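Local coordinates for protein NADPH-ferredoxin reductase FprA (Mycobacterium tuberculosis, PDB 1LQT) that probably supplies electrons to P450 systems as an FAD-dependent oxidoreductase, exchanging electrons between NADP(H) and ferredoxin, at residues A[55-60]-A[212-217]; A[129-134]-A[141-146]; A[431-436]-A[440-445]. All coordinates share one frame; numbering follows the deposited sequence. Where two conformers were deposited one is given.

Contact 1 of 3, residues A[55-60]-A[212-217]; sequences PDHPKI and LRELAD. With FAD (flavin-adenine dinucleotide), chain H; ACT (acetate ion), chain E.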
loop_
_atom_site.group_PDB
_atom_site.type_symbol
_atom_site.label_atom_id
_atom_site.label_comp_id
_atom_site.label_asym_id
_atom_site.label_seq_id
_atom_site.Cartn_x
_atom_site.Cartn_y
_atom_site.Cartn_z
ATOM N N PRO A 55 3.606 -0.658 11.405
ATOM C CA PRO A 55 3.120 -0.951 12.769
ATOM C C PRO A 55 3.512 0.115 13.799
ATOM O O PRO A 55 2.898 0.193 14.836
ATOM C CB PRO A 55 3.710 -2.331 13.052
ATOM C CG PRO A 55 4.905 -2.404 12.191
ATOM C CD PRO A 55 4.502 -1.710 10.896
ATOM N N ASP A 56 4.550 0.898 13.501
ATOM C CA ASP A 56 4.913 2.035 14.339
ATOM C C ASP A 56 4.240 3.323 13.898
ATOM O O ASP A 56 4.592 4.403 14.369
ATOM C CB ASP A 56 6.433 2.182 14.450
ATOM C CG ASP A 56 7.099 2.500 13.140
ATOM O OD1 ASP A 56 6.490 2.242 12.070
ATOM O OD2 ASP A 56 8.255 2.988 13.134
ATOM N N HIS A 57 3.216 3.217 13.038
ATOM C CA HIS A 57 2.395 4.363 12.623
ATOM C C HIS A 57 0.913 4.095 13.012
ATOM O O HIS A 57 0.005 4.185 12.176
ATOM C CB HIS A 57 2.490 4.619 11.099
ATOM C CG HIS A 57 3.745 5.318 10.663
ATOM N ND1 HIS A 57 4.232 5.235 9.386
ATOM C CD2 HIS A 57 4.509 6.249 11.283
ATOM C CE1 HIS A 57 5.322 5.971 9.274
ATOM N NE2 HIS A 57 5.531 6.577 10.425
ATOM N N PRO A 58 0.625 3.768 14.266
ATOM C CA PRO A 58 -0.765 3.446 14.619
ATOM C C PRO A 58 -1.744 4.598 14.502
ATOM O O PRO A 58 -2.941 4.374 14.262
ATOM C CB PRO A 58 -0.672 3.015 16.094
ATOM C CG PRO A 58 0.520 3.764 16.608
ATOM C CD PRO A 58 1.503 3.679 15.456
ATOM N N LYS A 59 -1.310 5.840 14.654
ATOM C CA LYS A 59 -2.252 6.928 14.692
ATOM C C LYS A 59 -3.063 7.064 13.440
ATOM O O LYS A 59 -4.260 7.272 13.509
ATOM C CB LYS A 59 -1.551 8.248 14.992
ATOM C CG LYS A 59 -0.845 8.312 16.268
ATOM C CD LYS A 59 0.005 9.592 16.375
ATOM C CE LYS A 59 0.827 9.611 17.639
ATOM N NZ LYS A 59 1.506 10.929 17.774
ATOM N N ILE A 60 -2.479 6.944 12.271
ATOM C CA ILE A 60 -3.352 7.160 11.118
ATOM C C ILE A 60 -4.299 6.008 10.866
ATOM O O ILE A 60 -5.286 6.168 10.195
ATOM C CB ILE A 60 -2.586 7.469 9.898
ATOM C CG1 ILE A 60 -1.578 6.375 9.660
ATOM C CG2 ILE A 60 -1.916 8.806 10.051
ATOM C CD1 ILE A 60 -1.504 6.138 8.255
ATOM N N LEU A 212 10.575 12.012 7.537
ATOM C CA LEU A 212 12.013 12.223 7.679
ATOM C C LEU A 212 12.382 12.640 9.097
ATOM O O LEU A 212 13.388 12.186 9.627
ATOM C CB LEU A 212 12.488 13.275 6.694
ATOM C CG LEU A 212 12.574 12.858 5.225
ATOM C CD1 LEU A 212 12.882 14.075 4.374
ATOM C CD2 LEU A 212 13.635 11.765 5.072
ATOM N N ARG A 213 11.577 13.485 9.714
ATOM C CA ARG A 213 11.859 13.951 11.076
ATOM C C ARG A 213 11.844 12.831 12.088
ATOM O O ARG A 213 12.652 12.829 13.024
ATOM C CB ARG A 213 10.875 15.029 11.500
ATOM C CG ARG A 213 11.019 16.357 10.838
ATOM C CD ARG A 213 10.103 17.429 11.482
ATOM N NE ARG A 213 10.022 18.636 10.682
ATOM C CZ ARG A 213 10.904 19.599 10.703
ATOM N NH1 ARG A 213 11.973 19.512 11.495
ATOM N NH2 ARG A 213 10.721 20.656 9.916
ATOM N N GLU A 214 10.902 11.911 11.909
ATOM C CA GLU A 214 10.731 10.790 12.841
ATOM C C GLU A 214 11.951 9.919 12.992
ATOM O O GLU A 214 12.111 9.262 14.010
ATOM C CB GLU A 214 9.618 9.822 12.371
ATOM C CG GLU A 214 8.238 10.349 12.324
ATOM C CD GLU A 214 7.249 9.314 11.833
ATOM O OE1 GLU A 214 7.602 8.291 11.113
ATOM O OE2 GLU A 214 6.084 9.572 12.130
ATOM N N LEU A 215 12.823 9.910 11.986
ATOM C CA LEU A 215 14.000 9.073 12.033
ATOM C C LEU A 215 14.908 9.453 13.213
ATOM O O LEU A 215 15.643 8.599 13.708
ATOM C CB LEU A 215 14.766 9.166 10.715
ATOM C CG LEU A 215 13.944 8.865 9.447
ATOM C CD1 LEU A 215 14.759 9.112 8.221
ATOM C CD2 LEU A 215 13.385 7.458 9.478
ATOM N N ALA A 216 14.863 10.714 13.617
ATOM C CA ALA A 216 15.689 11.215 14.715
ATOM C C ALA A 216 15.337 10.566 16.034
ATOM O O ALA A 216 16.122 10.613 16.981
ATOM C CB ALA A 216 15.540 12.717 14.837
ATOM N N ASP A 217 14.157 9.974 16.112
ATOM C CA ASP A 217 13.676 9.381 17.362
ATOM C C ASP A 217 13.860 7.875 17.475
ATOM O O ASP A 217 13.355 7.234 18.399
ATOM C CB ASP A 217 12.221 9.770 17.551
ATOM C CG ASP A 217 12.050 11.264 17.754
ATOM O OD1 ASP A 217 12.942 11.918 18.346
ATOM O OD2 ASP A 217 11.050 11.885 17.367
HETATM P PA FAD H . -5.814 -0.553 -0.845
HETATM O O1A FAD H . -4.651 -1.326 -1.322
HETATM O O2A FAD H . -5.767 0.120 0.477
HETATM O O5B FAD H . -7.093 -1.514 -0.818
HETATM C C5B FAD H . -7.315 -2.440 -1.889
HETATM C C4B FAD H . -8.192 -3.551 -1.325
HETATM O O4B FAD H . -8.663 -4.315 -2.432
HETATM C C3B FAD H . -7.453 -4.519 -0.394
HETATM O O3B FAD H . -8.162 -4.759 0.800
HETATM C C2B FAD H . -7.304 -5.751 -1.248
HETATM O O2B FAD H . -7.157 -6.967 -0.551
HETATM C C1B FAD H . -8.575 -5.688 -2.102
HETATM N N9A FAD H . -8.517 -6.450 -3.342
HETATM C C8A FAD H . -7.507 -6.422 -4.265
HETATM N N7A FAD H . -7.756 -7.216 -5.299
HETATM C C5A FAD H . -8.970 -7.808 -5.007
HETATM C C6A FAD H . -9.735 -8.742 -5.709
HETATM N N6A FAD H . -9.407 -9.226 -6.897
HETATM N N1A FAD H . -10.913 -9.121 -5.142
HETATM C C2A FAD H . -11.289 -8.586 -3.949
HETATM N N3A FAD H . -10.607 -7.686 -3.228
HETATM C C4A FAD H . -9.453 -7.328 -3.800
HETATM N N1 FAD H . -1.097 6.668 3.689
HETATM C C2 FAD H . -1.198 7.501 4.763
HETATM O O2 FAD H . -1.996 8.419 4.775
HETATM N N3 FAD H . -0.350 7.305 5.842
HETATM C C4 FAD H . 0.532 6.270 5.942
HETATM O O4 FAD H . 1.243 6.127 6.962
HETATM C C4X FAD H . 0.592 5.388 4.858
HETATM N N5 FAD H . 1.440 4.302 4.888
HETATM C C5X FAD H . 1.517 3.469 3.802
HETATM C C6 FAD H . 2.381 2.402 3.815
HETATM C C7 FAD H . 2.551 1.578 2.717
HETATM C C7M FAD H . 3.496 0.410 2.784
HETATM C C8 FAD H . 1.784 1.832 1.574
HETATM C C8M FAD H . 1.943 0.985 0.342
HETATM C C9 FAD H . 0.885 2.896 1.551
HETATM C C9A FAD H . 0.738 3.726 2.654
HETATM N N10 FAD H . -0.142 4.813 2.645
HETATM C C10 FAD H . -0.234 5.627 3.747
HETATM C "C1'" FAD H . -1.031 5.096 1.481
HETATM C "C2'" FAD H . -2.358 4.348 1.599
HETATM O "O2'" FAD H . -2.082 3.019 1.961
HETATM C "C3'" FAD H . -3.098 4.392 0.248
HETATM O "O3'" FAD H . -3.411 5.734 -0.113
HETATM C "C4'" FAD H . -4.459 3.696 0.225
HETATM O "O4'" FAD H . -4.470 2.544 1.063
HETATM C "C5'" FAD H . -4.835 3.305 -1.204
HETATM O "O5'" FAD H . -6.197 2.864 -1.123
HETATM P P FAD H . -6.887 1.882 -2.161
HETATM O O1P FAD H . -8.276 1.757 -1.663
HETATM O O2P FAD H . -6.690 2.297 -3.582
HETATM O O3P FAD H . -6.118 0.500 -2.039
HETATM C C ACT E . 1.687 7.456 13.952
HETATM O O ACT E . 1.432 6.771 14.937
HETATM O OXT ACT E . 2.714 8.156 13.986
HETATM C CH3 ACT E . 0.823 7.477 12.754
#
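H57 and E214 meet through one nearly straight hydrogen bond, and they are the only residue pair joining these two segments. H57 NE2 donates to E214 OE1 at 2.8 Å with an angle of 176° at the hydrogen. The acceptor lies in the imidazole plane and is reached through its syn lone pair, the one on the side of OE2. Ring and carboxylate planes are nevertheless turned 43° apart, and the second oxygen stays farther off, E214 OE2 being 3.5 Å from H57 NE2. An extended E214 chain carries its carboxylate across from helix 209-214 to the imidazole.

The bond fixes the rotation of a ring with other neighbours. H57 ND1 is 4.0 Å from FAD O4, and the H57 side chain also touches the bound NADP derivative. Beside the CB end of H57 an acetate ion, probably from the crystallisation liquor, places its CH3 3.7 Å from H57 CB. Its oxygen O takes a hydrogen bond from K59 N at 2.9 Å, while the K59 side chain runs alongside it.

In the next shell D56 forms a salt bridge with R164 of helix 157-167, and H57 rests on D161 and R164 of the same helix. On the facing side L215 packs on M267 and F269 of strand 265-270. A loop of the FAD-binding half is thus joined to a helix of the NADP-binding half by a histidine-carboxylate pair at the cleft where flavin and nicotinamide meet, an interdomain site of this two-Rossmann-domain reductase family.

Contact 2 of 3, residues A[129-134]-A[141-146]; sequences VGWYNA and VSPDLS
A Schellman motif closes helix 125-132, with A134 as its positive-phi C-prime residue, and the chain that follows folds back to cover the indole of the helix's penultimate residue, W131. Proline over tryptophan is the central element. P143 CD stands 3.5 Å above the centroid of the six-membered ring of W131, only 4° off the ring normal, a CH-pi contact over the ring centre. P143 CG reaches the rim of the same ring, 3.8 Å from W131 CZ3. With CG anti to the backbone N (chi1 175°), the indole is swung out from the helix toward the returning chain.

Toward the pyrrole part of that face lies peptide rather than side chain: S142 N is 3.5 Å from W131 NE1, above the ring and offset toward its rim. The indole N-H is not spent there. It points along the ring plane to a water, with W131 NE1 and the water oxygen 2.9 Å apart, and this water also binds S142 OG at 2.7 Å, so a single solvent molecule ties the tryptophan edge to the serine hydroxyl. Apolar contacts extend both ends of the patch: V141 CB sits 3.9 Å from W131 CB near the helix, and L145 CD1 approaches W131 CH2 obliquely at 4.1 Å. Just beyond, D144 OD1 accepts from S146 N, which makes an Asx turn, and also from S146 OG.

Outside the pair, the H181 ring stacks with that of W131, and H181 NE2 is hydrogen-bonded to W131 O. A182 and S185 of helix 180-186 also touch the indole, and L145 continues onto L166 of helix 157-167 and L186 of helix 180-186, shortly before the chain enters strand 149-153.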
loop_
_atom_site.group_PDB
_atom_site.type_symbol
_atom_site.label_atom_id
_atom_site.label_comp_id
_atom_site.label_asym_id
_atom_site.label_seq_id
_atom_site.Cartn_x
_atom_site.Cartn_y
_atom_site.Cartn_z
ATOM N N VAL A 129 6.845 -5.577 3.575
ATOM C CA VAL A 129 5.776 -4.935 4.301
ATOM C C VAL A 129 4.636 -5.905 4.562
ATOM O O VAL A 129 4.102 -6.002 5.672
ATOM C CB VAL A 129 5.262 -3.699 3.549
ATOM C CG1 VAL A 129 4.029 -3.118 4.238
ATOM C CG2 VAL A 129 6.354 -2.630 3.405
ATOM N N GLY A 130 4.201 -6.604 3.517
ATOM C CA GLY A 130 3.146 -7.570 3.715
ATOM C C GLY A 130 3.516 -8.580 4.789
ATOM O O GLY A 130 2.702 -8.963 5.618
ATOM N N TRP A 131 4.763 -9.033 4.748
ATOM C CA TRP A 131 5.235 -9.983 5.737
ATOM C C TRP A 131 5.240 -9.388 7.150
ATOM O O TRP A 131 4.704 -9.998 8.074
ATOM C CB TRP A 131 6.617 -10.490 5.318
ATOM C CG TRP A 131 7.268 -11.390 6.298
ATOM C CD1 TRP A 131 7.004 -12.700 6.543
ATOM C CD2 TRP A 131 8.338 -11.041 7.157
ATOM N NE1 TRP A 131 7.853 -13.195 7.501
ATOM C CE2 TRP A 131 8.687 -12.187 7.892
ATOM C CE3 TRP A 131 9.066 -9.881 7.354
ATOM C CZ2 TRP A 131 9.727 -12.180 8.833
ATOM C CZ3 TRP A 131 10.088 -9.876 8.271
ATOM C CH2 TRP A 131 10.396 -11.002 8.993
ATOM N N TYR A 132 5.797 -8.195 7.314
ATOM C CA TYR A 132 5.853 -7.653 8.661
ATOM C C TYR A 132 4.501 -7.188 9.185
ATOM O O TYR A 132 4.331 -7.055 10.388
ATOM C CB TYR A 132 6.964 -6.631 8.876
ATOM C CG TYR A 132 6.900 -5.267 8.226
ATOM C CD1 TYR A 132 5.864 -4.400 8.419
ATOM C CD2 TYR A 132 7.967 -4.828 7.457
ATOM C CE1 TYR A 132 5.894 -3.102 7.869
ATOM C CE2 TYR A 132 8.008 -3.553 6.931
ATOM C CZ TYR A 132 6.977 -2.679 7.139
ATOM O OH TYR A 132 7.074 -1.408 6.606
ATOM N N ASN A 133 3.554 -6.965 8.281
ATOM C CA ASN A 133 2.211 -6.594 8.682
ATOM C C ASN A 133 1.211 -7.757 8.675
ATOM O O ASN A 133 0.013 -7.535 8.800
ATOM C CB ASN A 133 1.677 -5.411 7.879
ATOM C CG ASN A 133 2.069 -4.076 8.443
ATOM O OD1 ASN A 133 2.302 -3.940 9.660
ATOM N ND2 ASN A 133 2.079 -3.068 7.590
ATOM N N ALA A 134 1.712 -8.975 8.580
ATOM C CA ALA A 134 0.884 -10.180 8.717
ATOM C C ALA A 134 -0.181 -10.290 7.638
ATOM O O ALA A 134 -1.248 -10.858 7.859
ATOM C CB ALA A 134 0.262 -10.289 10.101
ATOM N N VAL A 141 7.337 -15.019 3.212
ATOM C CA VAL A 141 8.439 -14.263 2.637
ATOM C C VAL A 141 9.711 -14.550 3.433
ATOM O O VAL A 141 10.765 -14.781 2.873
ATOM C CB VAL A 141 8.112 -12.782 2.571
ATOM C CG1 VAL A 141 9.331 -11.954 2.132
ATOM C CG2 VAL A 141 6.960 -12.523 1.612
ATOM N N SER A 142 9.601 -14.486 4.750
ATOM C CA SER A 142 10.601 -14.986 5.686
ATOM C C SER A 142 12.035 -14.640 5.289
ATOM O O SER A 142 12.875 -15.508 5.083
ATOM C CB SER A 142 10.434 -16.484 5.815
ATOM O OG SER A 142 9.109 -16.792 6.206
ATOM N N PRO A 143 12.328 -13.357 5.200
ATOM C CA PRO A 143 13.662 -12.952 4.788
ATOM C C PRO A 143 14.671 -13.249 5.881
ATOM O O PRO A 143 14.356 -13.217 7.066
ATOM C CB PRO A 143 13.507 -11.452 4.602
ATOM C CG PRO A 143 12.483 -11.074 5.593
ATOM C CD PRO A 143 11.493 -12.196 5.560
ATOM N N ASP A 144 15.893 -13.532 5.461
ATOM C CA ASP A 144 17.006 -13.668 6.389
ATOM C C ASP A 144 17.467 -12.272 6.771
ATOM O O ASP A 144 17.965 -11.516 5.921
ATOM C CB ASP A 144 18.124 -14.473 5.720
ATOM C CG ASP A 144 19.311 -14.733 6.625
ATOM O OD1 ASP A 144 19.416 -14.153 7.715
ATOM O OD2 ASP A 144 20.199 -15.519 6.243
ATOM N N LEU A 145 17.279 -11.919 8.036
ATOM C CA LEU A 145 17.616 -10.615 8.557
ATOM C C LEU A 145 18.866 -10.666 9.427
ATOM O O LEU A 145 19.096 -9.771 10.227
ATOM C CB LEU A 145 16.436 -10.046 9.344
ATOM C CG LEU A 145 15.155 -9.943 8.531
ATOM C CD1 LEU A 145 14.059 -9.295 9.370
ATOM C CD2 LEU A 145 15.371 -9.175 7.249
ATOM N N SER A 146 19.704 -11.677 9.239
ATOM C CA SER A 146 20.884 -11.870 10.088
ATOM C C SER A 146 22.141 -11.172 9.589
ATOM O O SER A 146 23.114 -11.098 10.322
ATOM C CB SER A 146 21.177 -13.363 10.282
ATOM O OG SER A 146 21.653 -13.959 9.103
HETATM O O HOH W 1 8.331 -15.843 8.654
#

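Contact 3 of 3, residues A[431-436]-A[440-445]; sequences RAAGEP and PRVKLA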
loop_
_atom_site.group_PDB
_atom_site.type_symbol
_atom_site.label_atom_id
_atom_site.label_comp_id
_atom_site.label_asym_id
_atom_site.label_seq_id
_atom_site.Cartn_x
_atom_site.Cartn_y
_atom_site.Cartn_z
ATOM N N ARG A 431 -7.462 -8.088 18.881
ATOM C CA ARG A 431 -7.274 -7.041 19.872
ATOM C C ARG A 431 -7.065 -7.615 21.265
ATOM O O ARG A 431 -6.208 -7.173 22.003
ATOM C CB ARG A 431 -8.404 -6.015 19.843
ATOM C CG ARG A 431 -8.357 -5.078 18.659
ATOM C CD ARG A 431 -9.418 -3.993 18.662
ATOM N NE ARG A 431 -10.707 -4.523 18.258
ATOM C CZ ARG A 431 -11.690 -4.885 19.073
ATOM N NH1 ARG A 431 -11.597 -4.762 20.394
ATOM N NH2 ARG A 431 -12.773 -5.389 18.541
ATOM N N ALA A 432 -7.861 -8.620 21.625
ATOM C CA ALA A 432 -7.722 -9.234 22.949
ATOM C C ALA A 432 -6.397 -9.962 23.081
ATOM O O ALA A 432 -5.883 -10.104 24.181
ATOM C CB ALA A 432 -8.882 -10.176 23.224
ATOM N N ALA A 433 -5.829 -10.431 21.978
ATOM C CA ALA A 433 -4.532 -11.061 22.004
ATOM C C ALA A 433 -3.428 -10.054 22.293
ATOM O O ALA A 433 -2.451 -10.375 22.926
ATOM C CB ALA A 433 -4.270 -11.773 20.697
ATOM N N GLY A 434 -3.584 -8.836 21.824
ATOM C CA GLY A 434 -2.542 -7.835 21.943
ATOM C C GLY A 434 -2.576 -7.023 23.212
ATOM O O GLY A 434 -1.539 -6.734 23.791
ATOM N N GLU A 435 -3.763 -6.612 23.626
ATOM C CA GLU A 435 -3.847 -5.634 24.708
ATOM C C GLU A 435 -3.124 -6.066 25.985
ATOM O O GLU A 435 -2.463 -5.238 26.580
ATOM C CB GLU A 435 -5.285 -5.168 24.951
ATOM C CG GLU A 435 -5.812 -4.284 23.829
ATOM C CD GLU A 435 -7.141 -3.631 24.126
ATOM O OE1 GLU A 435 -7.673 -3.773 25.234
ATOM O OE2 GLU A 435 -7.661 -2.931 23.238
ATOM N N PRO A 436 -3.223 -7.311 26.444
ATOM C CA PRO A 436 -2.503 -7.713 27.654
ATOM C C PRO A 436 -1.003 -7.627 27.546
ATOM O O PRO A 436 -0.304 -7.696 28.567
ATOM C CB PRO A 436 -2.924 -9.166 27.850
ATOM C CG PRO A 436 -4.202 -9.285 27.117
ATOM C CD PRO A 436 -4.101 -8.385 25.925
ATOM N N PRO A 440 -1.660 -3.090 20.231
ATOM C CA PRO A 440 -3.045 -2.867 19.814
ATOM C C PRO A 440 -3.767 -4.163 19.444
ATOM O O PRO A 440 -4.959 -4.293 19.670
ATOM C CB PRO A 440 -2.905 -1.913 18.612
ATOM C CG PRO A 440 -1.590 -1.241 18.832
ATOM C CD PRO A 440 -0.719 -2.246 19.462
ATOM N N ARG A 441 -3.015 -5.072 18.845
ATOM C CA ARG A 441 -3.549 -6.361 18.463
ATOM C C ARG A 441 -2.379 -7.278 18.137
ATOM O O ARG A 441 -1.257 -6.812 17.926
ATOM C CB ARG A 441 -4.489 -6.274 17.256
ATOM C CG ARG A 441 -3.804 -5.902 15.971
ATOM C CD ARG A 441 -4.750 -5.828 14.770
ATOM N NE ARG A 441 -5.792 -4.824 14.945
ATOM C CZ ARG A 441 -7.129 -5.027 14.932
ATOM N NH1 ARG A 441 -7.693 -6.222 14.717
ATOM N NH2 ARG A 441 -7.923 -3.994 15.134
ATOM N N VAL A 442 -2.671 -8.576 18.085
ATOM C CA VAL A 442 -1.762 -9.556 17.478
ATOM C C VAL A 442 -2.548 -10.159 16.359
ATOM O O VAL A 442 -3.593 -10.748 16.578
ATOM C CB VAL A 442 -1.259 -10.633 18.463
ATOM C CG1 VAL A 442 -0.342 -11.583 17.756
ATOM C CG2 VAL A 442 -0.601 -10.017 19.658
ATOM N N LYS A 443 -2.063 -9.984 15.143
ATOM C CA LYS A 443 -2.777 -10.412 13.969
ATOM C C LYS A 443 -2.650 -11.886 13.695
ATOM O O LYS A 443 -1.615 -12.496 13.890
ATOM C CB LYS A 443 -2.281 -9.639 12.753
ATOM C CG LYS A 443 -2.641 -8.180 12.761
ATOM C CD LYS A 443 -2.046 -7.475 11.564
ATOM C CE LYS A 443 -2.401 -6.028 11.543
ATOM N NZ LYS A 443 -1.674 -5.317 10.413
ATOM N N LEU A 444 -3.748 -12.437 13.177
ATOM C CA LEU A 444 -3.774 -13.782 12.630
ATOM C C LEU A 444 -3.170 -13.656 11.214
ATOM O O LEU A 444 -3.688 -12.932 10.361
ATOM C CB LEU A 444 -5.216 -14.271 12.600
ATOM C CG LEU A 444 -5.836 -14.452 13.986
ATOM C CD1 LEU A 444 -7.329 -14.509 13.879
ATOM C CD2 LEU A 444 -5.306 -15.715 14.644
ATOM N N ALA A 445 -2.063 -14.355 10.986
ATOM C CA ALA A 445 -1.180 -14.068 9.862
ATOM C C ALA A 445 -1.330 -14.985 8.659
ATOM O O ALA A 445 -0.639 -14.811 7.668
ATOM C CB ALA A 445 0.270 -14.074 10.329
HETATM O O HOH W 2 -6.494 -2.411 20.869
#
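R431 lays the aliphatic part of its side chain over the guanidinium of R441, with R431 CG 3.7 Å from R441 NH2 and above one face of the flat group, toward its rim. The two guanidinium planes are 76° apart, and that of R431 has R441 NH2 near its edge, R431 NE lying 4.2 Å from this nitrogen. The closeness of two cations is probably eased by a shared anion: D427 forms salt bridges with R431 NH2 through one oxygen and with R441 NH1 through the other, while E430 adds a further carboxylate to R441 NH1. The R441 chain begins with CG wedged between its backbone N and carbonyl carbon (chi1 68°) and bends again at chi3, which turns it back along the helix toward these acids.

The wider pattern is a helix end followed by a tight reversal. Near its end helix 420-434 passes into 3-10 geometry from 435 on, and after a brief connection residues 441-444 run back in extended form beside the last turns, with V442 joined by backbone bonds to E430. G434 lies where the two backbones come closest; having no side chain, it lets its CA approach R441 C to 3.8 Å. V442 then covers the glycine, its CG2 being 3.7 Å from G434 CA, and its CB meets A433 CB at 3.9 Å.

At the opening of the reversal P440 O has two partners of unequal strength: a weak CH...O contact from R431 CA at 3.6 Å and a hydrogen bond from a water. The same water donates to E435 OE2, bridging the returning chain to the 3-10 turn.

Overall arrangement
None of the three is a core contact throughout: contacts 1 and 3 are at the surface, whereas contact 2 is partly buried. Contact 1 joins sequence-distant parts of the two nucleotide-binding halves beside FAD and the bound NADP derivative; contacts 2 and 3 each fold a chain back on the helix it has just left, away from the annotated sites. Their chemistry follows: a single histidine-carboxylate hydrogen bond, then aromatic and apolar packing, then arginines sharing acids beside a glycine-backbone contact. Physically they connect through 129-134, where N133 and Y132 pack on P55 of contact 1 and N133 O probably accepts from K443 NZ of contact 3.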